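Local coordinates for protein leucine aminopeptidase 2, chloroplastic (Streptomyces sp. BC16019, PDB 5LHJ) that is a metalloaminopeptidase of the M17 family that binds manganese ions, acts in bottromycin maturation and presumably removes N-terminal amino acids from peptides, at residues A290-L301 against F484-R494. Numbering follows the deposited sequence.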
ATOM      1  N   ALA A 290       6.783 -15.781  30.717  1.00 15.50           N
ATOM      2  CA  ALA A 290       7.918 -15.349  31.530  1.00 15.77           C
ATOM      3  C   ALA A 290       7.572 -15.335  33.021  1.00 15.96           C
ATOM      4  O   ALA A 290       8.369 -15.791  33.861  1.00 16.19           O
ATOM      5  CB  ALA A 290       8.416 -13.978  31.094  1.00 15.96           C
ATOM      6  N   VAL A 291       6.377 -14.854  33.336  1.00 15.82           N
ATOM      7  CA  VAL A 291       5.906 -14.782  34.719  1.00 16.34           C
ATOM      8  C   VAL A 291       5.709 -16.178  35.307  1.00 16.65           C
ATOM      9  O   VAL A 291       6.175 -16.455  36.428  1.00 16.97           O
ATOM     10  CB  VAL A 291       4.626 -13.923  34.845  1.00 16.05           C
ATOM     11  CG1 VAL A 291       3.987 -14.034  36.237  1.00 16.27           C
ATOM     12  CG2 VAL A 291       4.940 -12.459  34.546  1.00 16.12           C
ATOM     13  N   VAL A 292       5.045 -17.056  34.557  1.00 16.77           N
ATOM     14  CA  VAL A 292       4.827 -18.434  35.020  1.00 16.99           C
ATOM     15  C   VAL A 292       6.170 -19.130  35.279  1.00 17.26           C
ATOM     16  O   VAL A 292       6.364 -19.770  36.324  1.00 17.35           O
ATOM     17  CB  VAL A 292       3.983 -19.239  34.007  1.00 16.92           C
ATOM     18  CG1 VAL A 292       3.979 -20.729  34.326  1.00 17.23           C
ATOM     19  CG2 VAL A 292       2.554 -18.692  33.955  1.00 16.96           C
ATOM     20  N   ALA A 293       7.086 -19.006  34.326  1.00 17.24           N
ATOM     21  CA  ALA A 293       8.374 -19.664  34.425  1.00 17.63           C
ATOM     22  C   ALA A 293       9.187 -19.144  35.619  1.00 18.12           C
ATOM     23  O   ALA A 293       9.759 -19.953  36.370  1.00 18.53           O
ATOM     24  CB  ALA A 293       9.162 -19.524  33.123  1.00 17.71           C
ATOM     25  N   ALA A 294       9.217 -17.828  35.809  1.00 18.32           N
ATOM     26  CA  ALA A 294       9.905 -17.238  36.966  1.00 19.13           C
ATOM     27  C   ALA A 294       9.322 -17.785  38.275  1.00 19.66           C
ATOM     28  O   ALA A 294      10.084 -18.192  39.167  1.00 19.95           O
ATOM     29  CB  ALA A 294       9.833 -15.725  36.948  1.00 19.12           C
ATOM     30  N   LEU A 295       7.997 -17.827  38.375  1.00 19.92           N
ATOM     31  CA  LEU A 295       7.350 -18.389  39.582  1.00 20.90           C
ATOM     32  C   LEU A 295       7.752 -19.837  39.842  1.00 20.95           C
ATOM     33  O   LEU A 295       7.995 -20.211  41.005  1.00 21.45           O
ATOM     34  CB  LEU A 295       5.827 -18.250  39.524  1.00 21.31           C
ATOM     35  CG  LEU A 295       5.354 -16.863  39.980  1.00 22.25           C
ATOM     36  CD1 LEU A 295       4.055 -16.480  39.312  1.00 22.49           C
ATOM     37  CD2 LEU A 295       5.219 -16.802  41.495  1.00 22.94           C
ATOM     38  N   THR A 296       7.852 -20.647  38.787  1.00 20.76           N
ATOM     39  CA  THR A 296       8.244 -22.065  38.937  1.00 20.98           C
ATOM     40  C   THR A 296       9.677 -22.244  39.448  1.00 21.30           C
ATOM     41  O   THR A 296       9.996 -23.276  40.033  1.00 21.64           O
ATOM     42  CB  THR A 296       8.095 -22.915  37.636  1.00 21.03           C
ATOM     43  OG1 THR A 296       9.038 -22.500  36.622  1.00 21.28           O
ATOM     44  CG2 THR A 296       6.665 -22.895  37.109  1.00 20.90           C
ATOM     45  N   ALA A 297      10.547 -21.273  39.198  1.00 20.95           N
ATOM     46  CA  ALA A 297      11.930 -21.327  39.671  1.00 21.43           C
ATOM     47  C   ALA A 297      12.113 -20.959  41.153  1.00 21.59           C
ATOM     48  O   ALA A 297      13.149 -21.272  41.733  1.00 21.89           O
ATOM     49  CB  ALA A 297      12.794 -20.406  38.823  1.00 21.59           C
ATOM     50  N   LEU A 298      11.143 -20.287  41.755  1.00 21.57           N
ATOM     51  CA  LEU A 298      11.333 -19.749  43.105  1.00 22.38           C
ATOM     52  C   LEU A 298      11.456 -20.830  44.206  1.00 23.25           C
ATOM     53  O   LEU A 298      12.297 -20.691  45.090  1.00 23.43           O
ATOM     54  CB  LEU A 298      10.243 -18.737  43.456  1.00 22.19           C
ATOM     55  CG  LEU A 298      10.196 -17.522  42.515  1.00 22.02           C
ATOM     56  CD1 LEU A 298       9.106 -16.553  42.946  1.00 21.96           C
ATOM     57  CD2 LEU A 298      11.545 -16.835  42.413  1.00 22.57           C
ATOM     58  N   PRO A 299      10.631 -21.886  44.152  1.00 24.20           N
ATOM     59  CA  PRO A 299      10.771 -22.921  45.206  1.00 25.66           C
ATOM     60  C   PRO A 299      12.167 -23.549  45.273  1.00 28.18           C
ATOM     61  O   PRO A 299      12.678 -23.772  46.371  1.00 29.01           O
ATOM     62  CB  PRO A 299       9.697 -23.943  44.832  1.00 24.93           C
ATOM     63  CG  PRO A 299       8.642 -23.112  44.163  1.00 24.28           C
ATOM     64  CD  PRO A 299       9.404 -22.095  43.364  1.00 23.83           C
ATOM     65  N   ARG A 300      12.792 -23.784  44.126  1.00 31.11           N
ATOM     66  CA  ARG A 300      14.169 -24.311  44.084  1.00 35.66           C
ATOM     67  C   ARG A 300      15.184 -23.357  44.695  1.00 37.17           C
ATOM     68  O   ARG A 300      16.093 -23.791  45.403  1.00 37.87           O
ATOM     69  CB  ARG A 300      14.576 -24.600  42.642  1.00 38.53           C
ATOM     70  CG  ARG A 300      16.026 -25.046  42.414  1.00 42.69           C
ATOM     71  CD  ARG A 300      16.300 -26.415  43.018  1.00 45.83           C
ATOM     72  NE  ARG A 300      17.339 -27.136  42.265  1.00 49.30           N
ATOM     73  CZ  ARG A 300      18.599 -27.350  42.657  1.00 51.68           C
ATOM     74  NH1 ARG A 300      19.061 -26.925  43.839  1.00 53.72           N
ATOM     75  NH2 ARG A 300      19.419 -28.013  41.841  1.00 53.78           N
ATOM     76  N   LEU A 301      15.050 -22.070  44.388  1.00 36.82           N
ATOM     77  CA  LEU A 301      15.984 -21.057  44.900  1.00 38.27           C
ATOM     78  C   LEU A 301      15.747 -20.752  46.371  1.00 39.17           C
ATOM     79  O   LEU A 301      16.678 -20.373  47.082  1.00 40.57           O
ATOM     80  CB  LEU A 301      15.885 -19.765  44.084  1.00 37.92           C
ATOM     81  CG  LEU A 301      16.186 -19.891  42.590  1.00 38.18           C
ATOM     82  CD1 LEU A 301      15.915 -18.580  41.859  1.00 38.12           C
ATOM     83  CD2 LEU A 301      17.614 -20.366  42.327  1.00 39.21           C
ATOM     84  N   PHE A 484      12.612 -14.722  26.818  1.00 15.47           N
ATOM     85  CA  PHE A 484      13.132 -13.426  27.239  1.00 15.59           C
ATOM     86  C   PHE A 484      12.389 -12.913  28.472  1.00 15.55           C
ATOM     87  O   PHE A 484      11.168 -13.051  28.565  1.00 15.33           O
ATOM     88  CB  PHE A 484      13.005 -12.402  26.111  1.00 15.77           C
ATOM     89  CG  PHE A 484      13.705 -11.099  26.387  1.00 15.90           C
ATOM     90  CD1 PHE A 484      15.053 -10.958  26.116  1.00 16.40           C
ATOM     91  CD2 PHE A 484      13.009 -10.009  26.895  1.00 16.13           C
ATOM     92  CE1 PHE A 484      15.701  -9.752  26.342  1.00 16.60           C
ATOM     93  CE2 PHE A 484      13.654  -8.803  27.141  1.00 16.16           C
ATOM     94  CZ  PHE A 484      15.008  -8.687  26.857  1.00 16.23           C
ATOM     95  N   ALA A 485      13.174 -12.372  29.406  1.00 15.67           N
ATOM     96  CA  ALA A 485      12.759 -11.752  30.673  1.00 15.83           C
ATOM     97  C   ALA A 485      12.634 -12.710  31.860  1.00 16.03           C
ATOM     98  O   ALA A 485      12.572 -12.257  33.003  1.00 16.23           O
ATOM     99  CB  ALA A 485      11.497 -10.903  30.526  1.00 15.95           C
ATOM    100  N   VAL A 486      12.633 -14.027  31.616  1.00 16.19           N
ATOM    101  CA  VAL A 486      12.605 -14.991  32.724  1.00 16.45           C
ATOM    102  C   VAL A 486      13.789 -14.762  33.666  1.00 17.03           C
ATOM    103  O   VAL A 486      13.613 -14.601  34.877  1.00 16.90           O
ATOM    104  CB  VAL A 486      12.585 -16.460  32.236  1.00 16.16           C
ATOM    105  CG1 VAL A 486      12.751 -17.427  33.405  1.00 16.24           C
ATOM    106  CG2 VAL A 486      11.279 -16.764  31.505  1.00 15.97           C
ATOM    107  N   ARG A 487      14.982 -14.711  33.106  1.00 17.79           N
ATOM    108  CA  ARG A 487      16.166 -14.577  33.934  1.00 19.15           C
ATOM    109  C   ARG A 487      16.314 -13.177  34.550  1.00 18.40           C
ATOM    110  O   ARG A 487      16.760 -13.056  35.696  1.00 18.48           O
ATOM    111  CB  ARG A 487      17.403 -15.038  33.174  1.00 21.16           C
ATOM    112  CG  ARG A 487      17.438 -16.562  33.125  1.00 23.35           C
ATOM    113  CD  ARG A 487      18.564 -17.095  32.274  1.00 25.72           C
ATOM    114  NE  ARG A 487      18.208 -16.822  30.896  1.00 28.60           N
ATOM    115  CZ  ARG A 487      18.926 -16.163  29.999  1.00 31.02           C
ATOM    116  NH1 ARG A 487      20.165 -15.747  30.240  1.00 32.68           N
ATOM    117  NH2 ARG A 487      18.396 -15.986  28.797  1.00 33.05           N
ATOM    118  N   THR A 488      15.889 -12.136  33.836  1.00 17.84           N
ATOM    119  CA  THR A 488      15.795 -10.796  34.437  1.00 17.62           C
ATOM    120  C   THR A 488      14.845 -10.780  35.647  1.00 17.60           C
ATOM    121  O   THR A 488      15.182 -10.227  36.692  1.00 17.58           O
ATOM    122  CB  THR A 488      15.388  -9.721  33.405  1.00 17.68           C
ATOM    123  OG1 THR A 488      16.407  -9.624  32.407  1.00 17.77           O
ATOM    124  CG2 THR A 488      15.207  -8.359  34.060  1.00 17.66           C
ATOM    125  N   LEU A 489      13.676 -11.394  35.509  1.00 17.20           N
ATOM    126  CA  LEU A 489      12.719 -11.464  36.611  1.00 17.66           C
ATOM    127  C   LEU A 489      13.312 -12.195  37.814  1.00 18.00           C
ATOM    128  O   LEU A 489      13.199 -11.724  38.941  1.00 18.10           O
ATOM    129  CB  LEU A 489      11.418 -12.146  36.200  1.00 17.59           C
ATOM    130  CG  LEU A 489      10.451 -11.366  35.304  1.00 17.58           C
ATOM    131  CD1 LEU A 489       9.307 -12.299  34.948  1.00 17.71           C
ATOM    132  CD2 LEU A 489       9.936 -10.082  35.940  1.00 17.77           C
ATOM    133  N   ILE A 490      13.945 -13.337  37.567  1.00 18.42           N
ATOM    134  CA  ILE A 490      14.563 -14.096  38.657  1.00 19.08           C
ATOM    135  C   ILE A 490      15.639 -13.268  39.364  1.00 19.71           C
ATOM    136  O   ILE A 490      15.653 -13.201  40.593  1.00 20.25           O
ATOM    137  CB  ILE A 490      15.143 -15.445  38.175  1.00 19.32           C
ATOM    138  CG1 ILE A 490      14.009 -16.379  37.730  1.00 19.35           C
ATOM    139  CG2 ILE A 490      15.964 -16.114  39.282  1.00 19.84           C
ATOM    140  CD1 ILE A 490      14.485 -17.618  37.001  1.00 19.21           C
ATOM    141  N   GLU A 491      16.523 -12.623  38.609  1.00 19.62           N
ATOM    142  CA  GLU A 491      17.547 -11.774  39.228  1.00 20.27           C
ATOM    143  C   GLU A 491      16.967 -10.554  39.974  1.00 20.19           C
ATOM    144  O   GLU A 491      17.488 -10.159  41.029  1.00 20.53           O
ATOM    145  CB  GLU A 491      18.595 -11.353  38.200  1.00 21.09           C
ATOM    146  CG  GLU A 491      19.552 -12.470  37.835  1.00 22.20           C
ATOM    147  CD  GLU A 491      20.530 -12.846  38.956  1.00 24.02           C
ATOM    148  OE1 GLU A 491      20.732 -12.064  39.906  1.00 24.11           O
ATOM    149  OE2 GLU A 491      21.112 -13.949  38.880  1.00 26.64           O
ATOM    150  N   THR A 492      15.882  -9.985  39.451  1.00 19.40           N
ATOM    151  CA  THR A 492      15.175  -8.898  40.134  1.00 19.72           C
ATOM    152  C   THR A 492      14.607  -9.364  41.474  1.00 20.13           C
ATOM    153  O   THR A 492      14.797  -8.710  42.507  1.00 20.39           O
ATOM    154  CB  THR A 492      14.060  -8.325  39.252  1.00 19.46           C
ATOM    155  OG1 THR A 492      14.643  -7.819  38.045  1.00 19.06           O
ATOM    156  CG2 THR A 492      13.316  -7.213  39.950  1.00 19.72           C
ATOM    157  N   LEU A 493      13.944 -10.510  41.459  1.00 20.25           N
ATOM    158  CA  LEU A 493      13.357 -11.053  42.683  1.00 21.02           C
ATOM    159  C   LEU A 493      14.445 -11.398  43.714  1.00 22.53           C
ATOM    160  O   LEU A 493      14.235 -11.181  44.919  1.00 22.91           O
ATOM    161  CB  LEU A 493      12.491 -12.265  42.364  1.00 20.78           C
ATOM    162  CG  LEU A 493      11.249 -11.952  41.517  1.00 20.47           C
ATOM    163  CD1 LEU A 493      10.652 -13.225  40.951  1.00 20.45           C
ATOM    164  CD2 LEU A 493      10.201 -11.174  42.296  1.00 20.64           C
ATOM    165  N   ARG A 494      15.591 -11.919  43.249  1.00 23.61           N
ATOM    166  CA  ARG A 494      16.741 -12.209  44.138  1.00 25.51           C
ATOM    167  C   ARG A 494      17.222 -10.933  44.835  1.00 25.73           C
ATOM    168  O   ARG A 494      17.382 -10.906  46.065  1.00 25.46           O
ATOM    169  CB  ARG A 494      17.906 -12.859  43.376  1.00 27.34           C
ATOM    170  CG  ARG A 494      17.662 -14.314  42.970  1.00 30.09           C
ATOM    171  CD  ARG A 494      18.718 -14.853  42.007  1.00 32.41           C
ATOM    172  NE  ARG A 494      20.002 -15.065  42.678  1.00 35.17           N
ATOM    173  CZ  ARG A 494      20.366 -16.160  43.351  1.00 38.13           C
ATOM    174  NH1 ARG A 494      19.563 -17.222  43.467  1.00 39.89           N
ATOM    175  NH2 ARG A 494      21.574 -16.200  43.919  1.00 40.07           N
TER
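The 290-301 segment of helix 286-301 and the helix that begins at Val-486 run in the same general direction, their axes 8.9 Å apart at closest approach and crossing at -46°, with the backbones nearest at Ala-290 and Val-486, CA atoms 4.8 Å apart. This is an apolar helix-helix packing in the M17 catalytic domain, where the small Ala-290, Ala-293, Ala-294 and Ala-297 let the larger side chains of the C-terminal helix come close. Val-486 presses CG2 against Ala-290 CA at 3.6 Å and meets the methyl of Ala-293; with CG1 anti to the backbone N (chi1 172°), CG2 is left beside N and anti to the carbonyl carbon. Leu-489 spans Ala-290 and Ala-294: CB rests on Ala-294 CB, and CD1 lies over the carbonyl of Ala-290, 3.8 Å from its O. Farther along, Ile-490 splits its branches: CD1 touches Ala-297 CB at 3.7 Å, and CG2 meets Leu-301 CD1 at 3.6 Å, the side chains crossing at about a right angle. Leu-298 and Leu-493 cross likewise through their terminal methyls. The flank of helix 286-301 carrying Val-291 and Leu-295 packs on strand 306-316, and Val-291 lies about 8 Å, side chain to side chain, from Lys-261, a manganese ligand, though no metal is bound here. At the more open end, the bent chain of Arg-494 brings NH1 to 3.9 Å from Leu-301 CD2, the methyl approaching the guanidinium obliquely.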